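Local coordinates for protein xylulose kinase (Bifidobacterium adolescentis ATCC 15703, PDB 3I8B) that probably phosphorylates D-xylulose to D-xylulose 5-phosphate with ATP, as an FGGY-family sugar kinase that also binds magnesium, at residues Ser172-Pro180 / Pro250-Ala258; Arg20-Glu28 / Pro479-Asp487. One frame throughout, in Å; residues are numbered along the deposited sequence.

Contact 1: Ser172-Pro180 / Pro250-Ala258; sequences SWRIAGYGP and PVKADPAIA
With CG1 beside the backbone N (chi1 -76°), Ile175 has CG2 anti to it, and Ile175 CG2 lies against Ala253 CB at 3.9 Å. Ile257 has a similar first torsion, and its extended CG1 branch carries CD1 over the helix end, 3.4 Å from Ile175 O. The two isoleucine side chains cross at about a right angle. This is the C-terminal end of helix 167-175 in the N-terminal FGGY domain, closed by a Schellman motif at Gly177. The loop leading to strand 267-273 packs on that end. Ile175 O accepts a hydrogen bond from Asp254 N at 2.9 Å, in the carbonyl plane and on a lone pair. Gly177 has positive phi, and Asp254 CB lies 3.7 Å from its CA; a CB on Gly177 would run into Asp254 OD1. Asp254 OD2 in turn accepts from Ala256 N, an Asx turn that shapes the loop beside the helix end. Trp49 and Phe52 of helix 46-58 touch both Ile175 and Ile257, and Leu268 touches Ile175, Ala176 and Ala253. Val251 splits its two methyls between two partners. Val251 CG2 meets Ala176 CB at 3.8 Å, and Val251 CG1 comes to the edge of the Tyr178 ring, 3.7 Å from Tyr178 OH. One water donates to both Ala176 O at 2.7 Å and Lys252 O at 2.6 Å.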
loop_
_atom_site.group_PDB
_atom_site.type_symbol
_atom_site.label_atom_id
_atom_site.label_comp_id
_atom_site.label_asym_id
_atom_site.label_seq_id
_atom_site.Cartn_x
_atom_site.Cartn_y
_atom_site.Cartn_z
ATOM N N SER A 172 -13.946 10.053 -4.145
ATOM C CA SER A 172 -14.710 9.722 -5.339
ATOM C C SER A 172 -16.177 10.091 -5.154
ATOM O O SER A 172 -16.806 10.646 -6.042
ATOM C CB SER A 172 -14.546 8.234 -5.706
ATOM O OG SER A 172 -13.200 7.950 -6.062
ATOM N N TRP A 173 -16.709 9.782 -3.986
ATOM C CA TRP A 173 -18.087 10.113 -3.600
ATOM C C TRP A 173 -18.347 11.639 -3.634
ATOM O O TRP A 173 -19.379 12.112 -4.142
ATOM C CB TRP A 173 -18.320 9.517 -2.207
ATOM C CG TRP A 173 -19.690 9.597 -1.651
ATOM C CD1 TRP A 173 -20.808 8.935 -2.092
ATOM C CD2 TRP A 173 -20.090 10.343 -0.498
ATOM N NE1 TRP A 173 -21.885 9.252 -1.285
ATOM C CE2 TRP A 173 -21.469 10.117 -0.308
ATOM C CE3 TRP A 173 -19.418 11.200 0.379
ATOM C CZ2 TRP A 173 -22.185 10.705 0.741
ATOM C CZ3 TRP A 173 -20.125 11.782 1.415
ATOM C CH2 TRP A 173 -21.499 11.529 1.590
ATOM N N ARG A 174 -17.399 12.411 -3.119
ATOM C CA ARG A 174 -17.473 13.876 -3.195
ATOM C C ARG A 174 -17.386 14.388 -4.650
ATOM O O ARG A 174 -18.068 15.342 -5.041
ATOM C CB ARG A 174 -16.345 14.494 -2.369
ATOM C CG ARG A 174 -16.439 14.233 -0.874
ATOM C CD ARG A 174 -17.773 14.700 -0.270
ATOM N NE ARG A 174 -18.146 16.050 -0.703
ATOM C CZ ARG A 174 -17.596 17.172 -0.246
ATOM N NH1 ARG A 174 -16.649 17.138 0.688
ATOM N NH2 ARG A 174 -18.004 18.339 -0.723
ATOM N N ILE A 175 -16.536 13.752 -5.444
ATOM C CA ILE A 175 -16.414 14.106 -6.857
ATOM C C ILE A 175 -17.744 13.872 -7.608
ATOM O O ILE A 175 -18.134 14.679 -8.470
ATOM C CB ILE A 175 -15.201 13.386 -7.495
ATOM C CG1 ILE A 175 -13.896 14.082 -7.049
ATOM C CG2 ILE A 175 -15.311 13.327 -9.022
ATOM C CD1 ILE A 175 -12.643 13.314 -7.410
ATOM N N ALA A 176 -18.439 12.789 -7.250
ATOM C CA ALA A 176 -19.771 12.488 -7.758
ATOM C C ALA A 176 -20.785 13.511 -7.293
ATOM O O ALA A 176 -21.937 13.464 -7.694
ATOM C CB ALA A 176 -20.227 11.063 -7.332
ATOM N N GLY A 177 -20.371 14.412 -6.414
ATOM C CA GLY A 177 -21.228 15.506 -6.003
ATOM C C GLY A 177 -21.997 15.275 -4.715
ATOM O O GLY A 177 -22.842 16.089 -4.353
ATOM N N TYR A 178 -21.707 14.171 -4.032
ATOM C CA TYR A 178 -22.362 13.844 -2.766
ATOM C C TYR A 178 -21.649 14.497 -1.590
ATOM O O TYR A 178 -20.570 15.064 -1.755
ATOM C CB TYR A 178 -22.454 12.322 -2.570
ATOM C CG TYR A 178 -23.318 11.687 -3.631
ATOM C CD1 TYR A 178 -24.686 11.924 -3.655
ATOM C CD2 TYR A 178 -22.767 10.892 -4.628
ATOM C CE1 TYR A 178 -25.493 11.376 -4.626
ATOM C CE2 TYR A 178 -23.573 10.334 -5.616
ATOM C CZ TYR A 178 -24.932 10.586 -5.602
ATOM O OH TYR A 178 -25.749 10.053 -6.551
ATOM N N GLY A 179 -22.273 14.430 -0.415
ATOM C CA GLY A 179 -21.751 15.088 0.770
ATOM C C GLY A 179 -22.819 15.338 1.821
ATOM O O GLY A 179 -23.969 14.914 1.658
ATOM N N PRO A 180 -22.449 16.035 2.907
ATOM C CA PRO A 180 -23.356 16.261 4.042
ATOM C C PRO A 180 -24.694 16.842 3.631
ATOM O O PRO A 180 -24.751 17.747 2.797
ATOM C CB PRO A 180 -22.586 17.260 4.902
ATOM C CG PRO A 180 -21.160 16.956 4.622
ATOM C CD PRO A 180 -21.096 16.564 3.173
ATOM N N PRO A 250 -21.561 3.238 -10.745
ATOM C CA PRO A 250 -22.945 3.569 -11.095
ATOM C C PRO A 250 -23.195 5.076 -11.179
ATOM O O PRO A 250 -24.194 5.500 -11.758
ATOM C CB PRO A 250 -23.757 2.973 -9.936
ATOM C CG PRO A 250 -22.880 1.941 -9.333
ATOM C CD PRO A 250 -21.473 2.475 -9.491
ATOM N N VAL A 251 -22.324 5.879 -10.590
ATOM C CA VAL A 251 -22.499 7.324 -10.654
ATOM C C VAL A 251 -21.310 7.949 -11.389
ATOM O O VAL A 251 -20.196 7.434 -11.318
ATOM C CB VAL A 251 -22.611 7.959 -9.230
ATOM C CG1 VAL A 251 -23.899 7.517 -8.536
ATOM C CG2 VAL A 251 -21.378 7.604 -8.383
ATOM N N LYS A 252 -21.559 9.061 -12.077
ATOM C CA LYS A 252 -20.521 9.808 -12.792
ATOM C C LYS A 252 -20.083 10.980 -11.934
ATOM O O LYS A 252 -20.719 11.279 -10.926
ATOM C CB LYS A 252 -21.082 10.358 -14.114
ATOM C CG LYS A 252 -21.594 9.304 -15.088
ATOM C CD LYS A 252 -22.146 9.958 -16.358
ATOM C CE LYS A 252 -22.604 8.911 -17.372
ATOM N NZ LYS A 252 -23.210 9.536 -18.606
ATOM N N ALA A 253 -19.017 11.658 -12.336
ATOM C CA ALA A 253 -18.634 12.897 -11.672
ATOM C C ALA A 253 -19.777 13.882 -11.805
ATOM O O ALA A 253 -20.478 13.895 -12.819
ATOM C CB ALA A 253 -17.385 13.475 -12.292
ATOM N N ASP A 254 -19.974 14.693 -10.772
ATOM C CA ASP A 254 -20.863 15.845 -10.848
ATOM C C ASP A 254 -20.330 16.777 -11.948
ATOM O O ASP A 254 -19.127 17.036 -12.006
ATOM C CB ASP A 254 -20.856 16.559 -9.495
ATOM C CG ASP A 254 -21.878 17.690 -9.410
ATOM O OD1 ASP A 254 -22.951 17.485 -8.796
ATOM O OD2 ASP A 254 -21.601 18.791 -9.929
ATOM N N PRO A 255 -21.221 17.279 -12.832
ATOM C CA PRO A 255 -20.778 18.079 -13.991
ATOM C C PRO A 255 -20.078 19.391 -13.606
ATOM O O PRO A 255 -19.300 19.926 -14.406
ATOM C CB PRO A 255 -22.085 18.371 -14.757
ATOM C CG PRO A 255 -23.045 17.343 -14.313
ATOM C CD PRO A 255 -22.663 16.981 -12.881
ATOM N N ALA A 256 -20.348 19.900 -12.404
ATOM C CA ALA A 256 -19.662 21.095 -11.918
ATOM C C ALA A 256 -18.209 20.767 -11.627
ATOM O O ALA A 256 -17.358 21.653 -11.623
ATOM C CB ALA A 256 -20.346 21.663 -10.668
ATOM N N ILE A 257 -17.920 19.488 -11.411
ATOM C CA ILE A 257 -16.553 19.062 -11.131
ATOM C C ILE A 257 -15.803 18.530 -12.363
ATOM O O ILE A 257 -14.660 18.939 -12.618
ATOM C CB ILE A 257 -16.503 18.047 -9.957
ATOM C CG1 ILE A 257 -16.824 18.759 -8.640
ATOM C CG2 ILE A 257 -15.140 17.405 -9.866
ATOM C CD1 ILE A 257 -17.408 17.843 -7.583
ATOM N N ALA A 258 -16.417 17.630 -13.129
ATOM C CA ALA A 258 -15.758 17.120 -14.331
ATOM C C ALA A 258 -16.751 16.764 -15.445
ATOM O O ALA A 258 -17.922 16.495 -15.166
ATOM C CB ALA A 258 -14.887 15.909 -13.999
HETATM O O HOH W 1 -22.881 11.936 -9.738
#

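Contact 2: Arg20-Glu28 / Pro479-Asp487; sequences RVTDAETGE and PPAWQLTID
The indole of Trp482 has Gly27 CA over the centre of one face, with Thr26 C on the same face nearer the rim. Pro480 CB lies on the opposite face, also toward the rim. Ala24 O sits at the ring edge, in plane with the indole. Trp482 CG lies anti to its own carbonyl carbon (chi1 -68°), which carries the indole onto the turn. Trp482 NE1 donates to Ala24 O at 3.1 Å, with an angle of 142° at the hydrogen. The donor stands above the Ala24 carbonyl plane and does not follow a lone pair. Gly27 CA makes a CH-pi contact with the six-membered ring. The turn under the indole joins antiparallel strands 16-23 and 29-36 of the N-terminal FGGY domain. It is tied by an Asx motif, with Asp23 OD1 accepting from Thr26 N at 2.8 Å, and by an ST turn from Glu28 N to Thr26 OG1. Arg20 NH1 adds a bond to Gly27 O at 2.9 Å, with the oxygen in the guanidinium plane. The Trp482 segment leads into strand 486-490, at the edge of the sheet that includes strands 427-431 and 452-455, so the C-terminal half packs here on the N-terminal domain. With an alanine here the indole is gone; Ala24 O would probably lose this donor and a gap open between Gly27 and Pro480. A water accepts from Gln483 N at 3.0 Å and donates to Thr26 O at 2.8 Å.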
loop_
_atom_site.group_PDB
_atom_site.type_symbol
_atom_site.label_atom_id
_atom_site.label_comp_id
_atom_site.label_asym_id
_atom_site.label_seq_id
_atom_site.Cartn_x
_atom_site.Cartn_y
_atom_site.Cartn_z
ATOM N N ARG A 20 -3.580 14.466 -12.589
ATOM C CA ARG A 20 -2.898 14.316 -13.859
ATOM C C ARG A 20 -3.878 14.136 -15.025
ATOM O O ARG A 20 -4.353 13.031 -15.312
ATOM C CB ARG A 20 -1.924 13.152 -13.798
ATOM C CG ARG A 20 -0.909 13.119 -14.937
ATOM C CD ARG A 20 -0.199 11.789 -14.871
ATOM N NE ARG A 20 0.990 11.655 -15.705
ATOM C CZ ARG A 20 0.987 11.215 -16.960
ATOM N NH1 ARG A 20 -0.159 10.921 -17.564
ATOM N NH2 ARG A 20 2.132 11.086 -17.617
ATOM N N VAL A 21 -4.182 15.231 -15.704
ATOM C CA VAL A 21 -5.012 15.135 -16.897
ATOM C C VAL A 21 -4.178 14.463 -17.985
ATOM O O VAL A 21 -3.068 14.914 -18.311
ATOM C CB VAL A 21 -5.517 16.511 -17.337
ATOM C CG1 VAL A 21 -6.395 16.381 -18.583
ATOM C CG2 VAL A 21 -6.274 17.188 -16.192
ATOM N N THR A 22 -4.675 13.366 -18.539
ATOM C CA THR A 22 -3.819 12.604 -19.435
ATOM C C THR A 22 -4.525 12.085 -20.679
ATOM O O THR A 22 -5.742 11.877 -20.686
ATOM C CB THR A 22 -3.018 11.471 -18.678
ATOM O OG1 THR A 22 -3.345 10.167 -19.163
ATOM C CG2 THR A 22 -3.233 11.531 -17.210
ATOM N N ASP A 23 -3.740 11.884 -21.733
ATOM C CA ASP A 23 -4.251 11.368 -22.999
ATOM C C ASP A 23 -4.674 9.912 -22.839
ATOM O O ASP A 23 -3.868 9.061 -22.459
ATOM C CB ASP A 23 -3.167 11.504 -24.064
ATOM C CG ASP A 23 -3.654 11.128 -25.444
ATOM O OD1 ASP A 23 -3.878 9.930 -25.692
ATOM O OD2 ASP A 23 -3.810 12.037 -26.276
ATOM N N ALA A 24 -5.944 9.625 -23.111
ATOM C CA ALA A 24 -6.488 8.291 -22.871
ATOM C C ALA A 24 -5.793 7.242 -23.737
ATOM O O ALA A 24 -5.593 6.089 -23.341
ATOM C CB ALA A 24 -7.977 8.282 -23.139
ATOM N N GLU A 25 -5.411 7.645 -24.932
ATOM C CA GLU A 25 -4.835 6.691 -25.864
ATOM C C GLU A 25 -3.350 6.425 -25.602
ATOM O O GLU A 25 -2.893 5.288 -25.731
ATOM C CB GLU A 25 -5.064 7.178 -27.289
ATOM C CG GLU A 25 -4.605 6.246 -28.372
ATOM C CD GLU A 25 -4.969 6.810 -29.725
ATOM O OE1 GLU A 25 -4.089 7.426 -30.366
ATOM O OE2 GLU A 25 -6.146 6.677 -30.117
ATOM N N THR A 26 -2.608 7.464 -25.220
ATOM C CA THR A 26 -1.152 7.357 -25.111
ATOM C C THR A 26 -0.581 7.377 -23.693
ATOM O O THR A 26 0.570 6.979 -23.488
ATOM C CB THR A 26 -0.450 8.503 -25.863
ATOM O OG1 THR A 26 -0.735 9.745 -25.206
ATOM C CG2 THR A 26 -0.921 8.558 -27.321
ATOM N N GLY A 27 -1.356 7.870 -22.731
ATOM C CA GLY A 27 -0.852 8.049 -21.375
ATOM C C GLY A 27 -0.057 9.334 -21.198
ATOM O O GLY A 27 0.423 9.632 -20.100
ATOM N N GLU A 28 0.091 10.100 -22.279
ATOM C CA GLU A 28 0.847 11.354 -22.235
ATOM C C GLU A 28 0.232 12.365 -21.278
ATOM O O GLU A 28 -0.991 12.523 -21.224
ATOM C CB GLU A 28 0.946 11.989 -23.628
ATOM C CG GLU A 28 2.043 11.410 -24.487
ATOM C CD GLU A 28 2.177 12.138 -25.813
ATOM O OE1 GLU A 28 2.312 13.386 -25.791
ATOM O OE2 GLU A 28 2.140 11.460 -26.870
ATOM N N PRO A 479 -5.936 -3.458 -20.182
ATOM C CA PRO A 479 -5.678 -2.053 -19.842
ATOM C C PRO A 479 -4.894 -1.411 -20.975
ATOM O O PRO A 479 -4.233 -2.130 -21.727
ATOM C CB PRO A 479 -4.786 -2.127 -18.577
ATOM C CG PRO A 479 -4.569 -3.556 -18.273
ATOM C CD PRO A 479 -5.116 -4.398 -19.392
ATOM N N PRO A 480 -4.977 -0.078 -21.108
ATOM C CA PRO A 480 -4.243 0.679 -22.124
ATOM C C PRO A 480 -2.763 0.318 -22.169
ATOM O O PRO A 480 -2.083 0.389 -21.143
ATOM C CB PRO A 480 -4.410 2.130 -21.648
ATOM C CG PRO A 480 -5.716 2.128 -20.963
ATOM C CD PRO A 480 -5.826 0.797 -20.282
ATOM N N ALA A 481 -2.267 -0.042 -23.348
ATOM C CA ALA A 481 -0.851 -0.354 -23.527
ATOM C C ALA A 481 0.020 0.900 -23.653
ATOM O O ALA A 481 0.542 1.186 -24.733
ATOM C CB ALA A 481 -0.666 -1.243 -24.742
ATOM N N TRP A 482 0.193 1.633 -22.553
ATOM C CA TRP A 482 0.962 2.881 -22.563
ATOM C C TRP A 482 2.487 2.662 -22.544
ATOM O O TRP A 482 2.988 1.718 -21.929
ATOM C CB TRP A 482 0.543 3.798 -21.395
ATOM C CG TRP A 482 -0.863 4.349 -21.516
ATOM C CD1 TRP A 482 -1.673 4.286 -22.617
ATOM C CD2 TRP A 482 -1.609 5.066 -20.511
ATOM N NE1 TRP A 482 -2.870 4.910 -22.362
ATOM C CE2 TRP A 482 -2.856 5.402 -21.080
ATOM C CE3 TRP A 482 -1.341 5.459 -19.191
ATOM C CZ2 TRP A 482 -3.839 6.105 -20.374
ATOM C CZ3 TRP A 482 -2.317 6.157 -18.487
ATOM C CH2 TRP A 482 -3.546 6.475 -19.080
ATOM N N GLN A 483 3.215 3.539 -23.227
ATOM C CA GLN A 483 4.672 3.517 -23.195
ATOM C C GLN A 483 5.177 3.763 -21.784
ATOM O O GLN A 483 4.700 4.659 -21.083
ATOM C CB GLN A 483 5.266 4.576 -24.132
ATOM C CG GLN A 483 5.701 4.047 -25.494
ATOM C CD GLN A 483 6.961 3.192 -25.427
ATOM O OE1 GLN A 483 7.028 2.115 -26.031
ATOM N NE2 GLN A 483 7.964 3.668 -24.691
ATOM N N LEU A 484 6.159 2.967 -21.383
ATOM C CA LEU A 484 6.818 3.134 -20.099
ATOM C C LEU A 484 8.247 3.611 -20.316
ATOM O O LEU A 484 8.963 3.064 -21.158
ATOM C CB LEU A 484 6.831 1.800 -19.366
ATOM C CG LEU A 484 5.439 1.180 -19.268
ATOM C CD1 LEU A 484 5.522 -0.326 -19.141
ATOM C CD2 LEU A 484 4.648 1.810 -18.118
ATOM N N THR A 485 8.662 4.629 -19.570
ATOM C CA THR A 485 10.039 5.103 -19.649
ATOM C C THR A 485 10.930 4.387 -18.625
ATOM O O THR A 485 10.614 4.331 -17.432
ATOM C CB THR A 485 10.131 6.635 -19.479
ATOM O OG1 THR A 485 9.353 7.275 -20.497
ATOM C CG2 THR A 485 11.574 7.109 -19.606
ATOM N N ILE A 486 12.033 3.825 -19.116
ATOM C CA ILE A 486 13.003 3.120 -18.281
ATOM C C ILE A 486 14.319 3.897 -18.245
ATOM O O ILE A 486 14.875 4.232 -19.295
ATOM C CB ILE A 486 13.274 1.697 -18.832
ATOM C CG1 ILE A 486 11.964 0.929 -19.024
ATOM C CG2 ILE A 486 14.206 0.936 -17.919
ATOM C CD1 ILE A 486 11.200 0.713 -17.749
ATOM N N ASP A 487 14.811 4.192 -17.041
ATOM C CA ASP A 487 16.111 4.851 -16.870
ATOM C C ASP A 487 17.267 3.919 -17.208
ATOM O O ASP A 487 18.272 4.346 -17.775
ATOM C CB ASP A 487 16.285 5.361 -15.437
ATOM C CG ASP A 487 15.856 6.805 -15.270
ATOM O OD1 ASP A 487 15.933 7.565 -16.257
ATOM O OD2 ASP A 487 15.462 7.183 -14.144
HETATM O O HOH W 2 1.891 5.286 -25.241
#

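Contact 1 and contact 2 lie in separate places, with centres 25 Å apart and nearest atoms about 9 Å apart. They do not touch. Contact 1 joins two parts of the N-terminal domain, whereas contact 2 brings a segment from late in the chain back to that domain's early strands. Leu62 touches Ala258 and Val21, which lie in the segments but take no part in either contact. Contact 1 is near the magnesium site of Glu190, Leu192 and Thr241: the Val251 side chain is about 8 Å from the metal ion. In contact 2, the Thr22 side chain is about 10 Å from that of Asp11, predicted to be important for activity.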